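Side-chain contacts in type C neurotoxin (Clostridium botulinum, PDB 3PME), which probably attaches the toxin to nerve-cell membranes through its receptor-binding domain, with gangliosides and phosphatidylethanolamine as likely partners: residues K203-N207 against E208-I212; I75-S78 against K79-N83; S285-L288 against N289-I293. All blocks are in the same frame, centred on the assembly; numbering follows the deposited sequence.

Interaction 1: residues K203-N207 against E208-I212; sequences KELSN and EDINI. With SO4 (sulfate ion), chain B.
With chi1 at 68°, Ser206 holds OG between its own backbone N and carbonyl carbon, directed at the next turn of the chain, while Asp209, chi1 -77°, swings CG back beside its backbone N. This puts Ser206 OG before Asp209 N and beside its carboxylate at the start of helix 207-218. Ser206 OG accepts a hydrogen bond from Asp209 N at 3.0 Å, and the Asp209 carboxylate lies alongside the same hydroxyl, its CG 3.4 Å from Ser206 OG. From there Asp209 OD2 faces back along the incoming loop. One water, 2.5 Å from Asp209 OD2, donates to it and accepts from Ser206 N, a water-mediated version of the return bond in a capping box. A second water donates to Asp209 OD2 and accepts from Lys203 NZ; the lysine nitrogen stays 4.4 Å from Asp209 OD2, beyond a salt bridge, so the opposite charges are joined through solvent. Ser206 is the N-cap residue of the helix that follows strand 193-201 of the N-terminal receptor-binding region. The helix starts with the backbone bonds from Ile210 N to Ser206 O and from Asn211 N to Asn207 O. Beneath the cap, Leu205 CB packs against Ile210 CG1 at 3.7 Å, and the isoleucine reaches Thr144 and Thr146 of strand 141-148, which seats the helix on the sheet. A sulfate ion, probably from the crystallisation liquor, occupies the N-terminal end: Asn207 N donates to its O3 at 2.7 Å in a nearly straight bond of 173°, where the helix dipole would be expected to favour an anion. The Asn207 amide lies beside this ion, and its OD1 is hydrogen-bonded to Tyr156 OH.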
# COMPACT_ATOMS: atom_id res chain seq x y z
N LYS A 203 -23.12 -8.48 -11.40
CA LYS A 203 -22.64 -9.54 -12.26
C LYS A 203 -21.34 -10.08 -11.68
O LYS A 203 -20.72 -9.44 -10.82
CB LYS A 203 -22.40 -9.01 -13.68
CG LYS A 203 -21.31 -7.97 -13.76
CD LYS A 203 -21.21 -7.34 -15.14
CE LYS A 203 -20.31 -8.12 -16.06
NZ LYS A 203 -20.11 -7.37 -17.34
N GLU A 204 -20.94 -11.24 -12.17
CA GLU A 204 -19.66 -11.84 -11.83
C GLU A 204 -18.61 -11.25 -12.78
O GLU A 204 -18.64 -11.50 -13.98
CB GLU A 204 -19.75 -13.36 -12.00
CG GLU A 204 -18.45 -14.10 -11.82
CD GLU A 204 -18.59 -15.58 -12.11
OE1 GLU A 204 -19.74 -16.06 -12.26
OE2 GLU A 204 -17.54 -16.26 -12.18
N LEU A 205 -17.70 -10.44 -12.24
CA LEU A 205 -16.72 -9.78 -13.09
C LEU A 205 -15.69 -10.78 -13.59
O LEU A 205 -15.25 -11.64 -12.84
CB LEU A 205 -16.00 -8.67 -12.32
CG LEU A 205 -16.81 -7.45 -11.89
CD1 LEU A 205 -15.90 -6.43 -11.21
CD2 LEU A 205 -17.51 -6.82 -13.08
N SER A 206 -15.32 -10.66 -14.86
CA SER A 206 -14.27 -11.51 -15.43
C SER A 206 -12.93 -11.17 -14.79
O SER A 206 -12.77 -10.11 -14.20
CB SER A 206 -14.17 -11.29 -16.94
OG SER A 206 -13.70 -9.98 -17.22
N ASN A 207 -11.96 -12.07 -14.91
CA ASN A 207 -10.62 -11.77 -14.45
C ASN A 207 -10.09 -10.49 -15.08
O ASN A 207 -9.46 -9.68 -14.40
CB ASN A 207 -9.68 -12.93 -14.75
CG ASN A 207 -9.99 -14.14 -13.90
OD1 ASN A 207 -10.93 -14.12 -13.11
ND2 ASN A 207 -9.20 -15.20 -14.05
N GLU A 208 -10.37 -10.30 -16.36
CA GLU A 208 -9.93 -9.10 -17.06
C GLU A 208 -10.54 -7.84 -16.44
O GLU A 208 -9.86 -6.84 -16.22
CB GLU A 208 -10.27 -9.19 -18.55
CG GLU A 208 -9.83 -7.98 -19.36
CD GLU A 208 -9.94 -8.21 -20.86
OE1 GLU A 208 -10.33 -9.33 -21.27
OE2 GLU A 208 -9.65 -7.28 -21.63
N ASP A 209 -11.84 -7.90 -16.15
CA ASP A 209 -12.53 -6.75 -15.58
C ASP A 209 -12.09 -6.46 -14.15
O ASP A 209 -11.93 -5.31 -13.77
CB ASP A 209 -14.04 -6.92 -15.68
CG ASP A 209 -14.56 -6.66 -17.08
OD1 ASP A 209 -13.78 -6.14 -17.91
OD2 ASP A 209 -15.74 -6.97 -17.35
N ILE A 210 -11.86 -7.51 -13.36
CA ILE A 210 -11.33 -7.32 -12.01
C ILE A 210 -10.01 -6.57 -12.06
O ILE A 210 -9.76 -5.66 -11.26
CB ILE A 210 -11.16 -8.67 -11.30
CG1 ILE A 210 -12.55 -9.27 -11.01
CG2 ILE A 210 -10.33 -8.50 -10.02
CD1 ILE A 210 -12.51 -10.69 -10.49
N ASN A 211 -9.15 -6.93 -13.01
CA ASN A 211 -7.88 -6.24 -13.15
C ASN A 211 -7.98 -4.80 -13.66
O ASN A 211 -7.15 -3.96 -13.33
CB ASN A 211 -6.89 -7.08 -13.95
CG ASN A 211 -6.28 -8.19 -13.12
OD1 ASN A 211 -6.82 -9.31 -13.04
ND2 ASN A 211 -5.18 -7.88 -12.45
N ILE A 212 -9.01 -4.53 -14.45
CA ILE A 212 -9.26 -3.16 -14.87
C ILE A 212 -9.65 -2.30 -13.67
O ILE A 212 -9.15 -1.18 -13.52
CB ILE A 212 -10.34 -3.11 -15.97
CG1 ILE A 212 -9.78 -3.73 -17.25
CG2 ILE A 212 -10.76 -1.68 -16.23
CD1 ILE A 212 -10.81 -3.88 -18.34
S SO4 B . -12.60 -15.82 -16.09
O1 SO4 B . -13.34 -16.13 -14.87
O2 SO4 B . -13.36 -16.31 -17.23
O3 SO4 B . -12.42 -14.38 -16.20
O4 SO4 B . -11.30 -16.48 -16.03
O HOH W 1 -18.35 -5.41 -17.38
O HOH W 2 -17.02 -8.82 -16.34

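Interaction 2: residues I75-S78 against K79-N83; sequences IKIS and KDLTN
Ile77 ends strand 68-77 in an extended conformation, and after Ser78 the backbone turns at once into the short helix 79-82, bringing Leu81 and Thr82 back against the strand end. Thr82 N donates to Ser78 O at 2.9 Å, closing the first turn. The same carbonyl oxygen also accepts from Thr82 OG1 at 2.8 Å, this donor standing 43° out of the carbonyl plane, so backbone and side chain of one residue grip a single buried acceptor. A chi1 of -62° places the threonine hydroxyl beside its own backbone N, where both donors can reach Ser78 O; Tyr127 OH is a further hydrogen-bond partner of Thr82 OG1. Ser78 itself is the N-cap: its OG accepts from Leu81 N at 3.3 Å and is also hydrogen-bonded to Asn190 O and Met192 N, which ties the cap to the chain leading into strand 193-201. This strand-to-helix junction follows strand 68-77 of the jelly-roll-like, lectin-type N-terminal domain. Ile77 and Leu81 make an apolar contact, Ile77 CG2 lying 3.9 Å from Leu81 CG with the two side chains meeting at a slant, and Leu81 continues onto Leu193. Separately, Ile77 CG2 lies 3.5 Å from Thr82 OG1, the Ile77 and Thr82 side chains crossing at about a right angle. Lys79 reaches the C-terminal tail, with a hydrogen bond to Val413 O and a cation-pi contact with Trp412.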
# COMPACT_ATOMS: atom_id res chain seq x y z
N ILE A 75 -8.60 -2.74 1.46
CA ILE A 75 -8.59 -2.74 2.91
C ILE A 75 -7.15 -2.64 3.43
O ILE A 75 -6.20 -3.07 2.76
CB ILE A 75 -9.32 -4.00 3.46
CG1 ILE A 75 -9.61 -3.88 4.96
CG2 ILE A 75 -8.57 -5.29 3.09
CD1 ILE A 75 -10.67 -4.89 5.45
N LYS A 76 -7.02 -2.06 4.62
CA LYS A 76 -5.73 -1.83 5.26
C LYS A 76 -5.98 -2.06 6.75
O LYS A 76 -6.79 -1.35 7.35
CB LYS A 76 -5.25 -0.40 5.00
CG LYS A 76 -3.98 -0.02 5.73
CD LYS A 76 -3.52 1.37 5.27
CE LYS A 76 -2.27 1.84 6.02
NZ LYS A 76 -2.61 2.23 7.42
N ILE A 77 -5.33 -3.07 7.33
CA ILE A 77 -5.64 -3.52 8.68
C ILE A 77 -4.42 -3.31 9.60
O ILE A 77 -3.34 -3.81 9.32
CB ILE A 77 -6.09 -5.00 8.69
CG1 ILE A 77 -7.24 -5.20 7.71
CG2 ILE A 77 -6.54 -5.41 10.09
CD1 ILE A 77 -7.40 -6.64 7.26
N SER A 78 -4.59 -2.55 10.68
CA SER A 78 -3.47 -2.22 11.54
C SER A 78 -2.74 -3.45 12.08
O SER A 78 -3.29 -4.55 12.15
CB SER A 78 -3.92 -1.32 12.70
OG SER A 78 -4.57 -2.07 13.72
N LYS A 79 -1.48 -3.26 12.44
CA LYS A 79 -0.69 -4.34 13.02
C LYS A 79 -1.34 -4.93 14.27
O LYS A 79 -1.43 -6.15 14.41
CB LYS A 79 0.73 -3.86 13.33
CG LYS A 79 1.56 -4.88 14.11
CD LYS A 79 3.00 -4.40 14.35
CE LYS A 79 3.04 -3.10 15.13
NZ LYS A 79 4.43 -2.70 15.51
N ASP A 80 -1.81 -4.07 15.17
CA ASP A 80 -2.38 -4.57 16.42
C ASP A 80 -3.68 -5.36 16.21
O ASP A 80 -3.95 -6.31 16.94
CB ASP A 80 -2.61 -3.45 17.44
CG ASP A 80 -1.32 -3.00 18.12
OD1 ASP A 80 -0.23 -3.33 17.62
OD2 ASP A 80 -1.39 -2.30 19.15
N LEU A 81 -4.46 -4.98 15.20
CA LEU A 81 -5.68 -5.71 14.90
C LEU A 81 -5.32 -7.03 14.22
O LEU A 81 -5.92 -8.07 14.50
CB LEU A 81 -6.60 -4.88 14.02
CG LEU A 81 -7.98 -5.45 13.70
CD1 LEU A 81 -8.61 -6.00 14.97
CD2 LEU A 81 -8.84 -4.37 13.08
N THR A 82 -4.33 -6.99 13.35
CA THR A 82 -3.87 -8.17 12.62
C THR A 82 -3.30 -9.23 13.56
O THR A 82 -3.51 -10.43 13.37
CB THR A 82 -2.80 -7.78 11.58
OG1 THR A 82 -3.38 -6.88 10.62
CG2 THR A 82 -2.25 -9.02 10.86
N ASN A 83 -2.59 -8.76 14.59
CA ASN A 83 -1.94 -9.62 15.57
C ASN A 83 -2.93 -10.35 16.48
O ASN A 83 -2.59 -11.35 17.11
CB ASN A 83 -0.97 -8.79 16.41
CG ASN A 83 -0.17 -9.62 17.40
OD1 ASN A 83 0.51 -10.57 17.02
ND2 ASN A 83 -0.24 -9.25 18.68

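Interaction 3: residues S285-L288 against N289-I293; sequences SRIL and NGDDI
Asp291 OD2 is gripped by two groups: Leu288 N donates to it at 2.8 Å, and Lys281 NZ forms a salt bridge with it. The bond from Leu288 N is nearly straight, 169° at the hydrogen, yet it meets the oxygen from well above the carboxylate plane, 63° out of it. With chi1 at -85°, Asp291 keeps CG beside its own backbone N, and the carboxylate is carried back over the turn to the amide of Leu288. The backbone answers in the other direction, Asp291 N donating to Leu288 O at 3.0 Å. This backbone bond closes a type II beta turn from Leu288 to Asp291, and the bond from Leu288 N to Asp291 OD2 adds a side-chain link across its ends. Asn289 and Gly290 occupy the corners; the positive phi of Gly290 is the usual feature of the third position. Leu288 CB comes within 3.6 Å of Asp291 OD2, so that oxygen also touches the base of the leucine side chain. Ile287 CG2 approaches the same oxygen more distantly, at 4.2 Å. The lysine charge would be expected to favour the ionised form of the carboxylate. Asn289 OD1 accepts from Asn347 N, outside the turn. The turn leads into strand 292-299 of the C-terminal, trefoil-type region. Ile287 and Ile293 both pack on Ile275 of strand 273-277 and Ile345 of strand 343-347, both of which pair antiparallel with 292-299.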
# COMPACT_ATOMS: atom_id res chain seq x y z
N SER A 285 2.46 17.70 -1.05
CA SER A 285 1.70 17.22 -2.22
C SER A 285 2.14 15.82 -2.64
O SER A 285 3.22 15.35 -2.27
CB SER A 285 1.80 18.20 -3.40
OG SER A 285 3.10 18.26 -3.94
N ARG A 286 1.29 15.13 -3.39
CA ARG A 286 1.61 13.77 -3.83
C ARG A 286 2.77 13.75 -4.80
O ARG A 286 2.90 14.62 -5.67
CB ARG A 286 0.39 13.10 -4.46
CG ARG A 286 -0.73 12.83 -3.49
CD ARG A 286 -1.95 12.29 -4.22
NE ARG A 286 -2.94 11.77 -3.27
CZ ARG A 286 -4.03 11.10 -3.63
NH1 ARG A 286 -4.28 10.89 -4.92
NH2 ARG A 286 -4.87 10.66 -2.71
N ILE A 287 3.63 12.74 -4.65
CA ILE A 287 4.74 12.53 -5.56
C ILE A 287 4.29 11.62 -6.70
O ILE A 287 3.79 10.52 -6.47
CB ILE A 287 5.94 11.93 -4.83
CG1 ILE A 287 6.40 12.90 -3.74
CG2 ILE A 287 7.07 11.67 -5.82
CD1 ILE A 287 7.55 12.37 -2.88
N LEU A 288 4.44 12.10 -7.92
CA LEU A 288 3.93 11.40 -9.09
C LEU A 288 5.02 10.71 -9.88
O LEU A 288 6.18 11.10 -9.87
CB LEU A 288 3.19 12.37 -10.01
CG LEU A 288 2.04 13.14 -9.36
CD1 LEU A 288 1.28 13.95 -10.41
CD2 LEU A 288 1.08 12.21 -8.61
N ASN A 289 4.61 9.66 -10.59
CA ASN A 289 5.47 8.99 -11.53
C ASN A 289 6.19 9.96 -12.48
O ASN A 289 5.56 10.75 -13.19
CB ASN A 289 4.59 8.00 -12.31
CG ASN A 289 5.37 7.19 -13.30
OD1 ASN A 289 6.40 6.59 -12.97
ND2 ASN A 289 4.89 7.16 -14.54
N GLY A 290 7.53 9.91 -12.47
CA GLY A 290 8.35 10.78 -13.29
C GLY A 290 8.76 12.11 -12.68
O GLY A 290 9.50 12.88 -13.31
N ASP A 291 8.28 12.41 -11.48
CA ASP A 291 8.63 13.69 -10.84
C ASP A 291 10.14 13.79 -10.60
O ASP A 291 10.79 12.79 -10.28
CB ASP A 291 7.90 13.86 -9.50
CG ASP A 291 6.50 14.45 -9.65
OD1 ASP A 291 6.14 14.86 -10.78
OD2 ASP A 291 5.78 14.51 -8.63
N ASP A 292 10.68 15.00 -10.76
CA ASP A 292 12.07 15.31 -10.43
C ASP A 292 12.13 15.73 -8.97
O ASP A 292 11.42 16.64 -8.54
CB ASP A 292 12.61 16.46 -11.29
CG ASP A 292 13.19 16.00 -12.63
OD1 ASP A 292 13.05 14.81 -12.98
OD2 ASP A 292 13.80 16.84 -13.32
N ILE A 293 13.01 15.08 -8.21
CA ILE A 293 13.01 15.21 -6.76
C ILE A 293 14.43 15.34 -6.21
O ILE A 293 15.40 15.04 -6.91
CB ILE A 293 12.34 13.98 -6.10
CG1 ILE A 293 13.17 12.73 -6.38
CG2 ILE A 293 10.95 13.81 -6.65
CD1 ILE A 293 12.66 11.48 -5.63

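In the fold
Along the chain the order is interaction 2, interaction 1, interaction 3, with no overlap between them. The first two belong to the N-terminal lectin-like region and share a sheet: strand 68-77, which interaction 2 terminates, pairs with strand 193-201, whose far end leads to interaction 1. Their centres are 27 Å apart, and each marks a serine-capped helix start in a largely beta chain. Interaction 3 lies in the C-terminal trefoil-type region, in a different sheet, its centre 30 Å from that of interaction 1. Interactions 2 and 3 lie on opposite sides of the chain's centre, their nearest atoms about 12 Å apart, and none of the three contacts touches another.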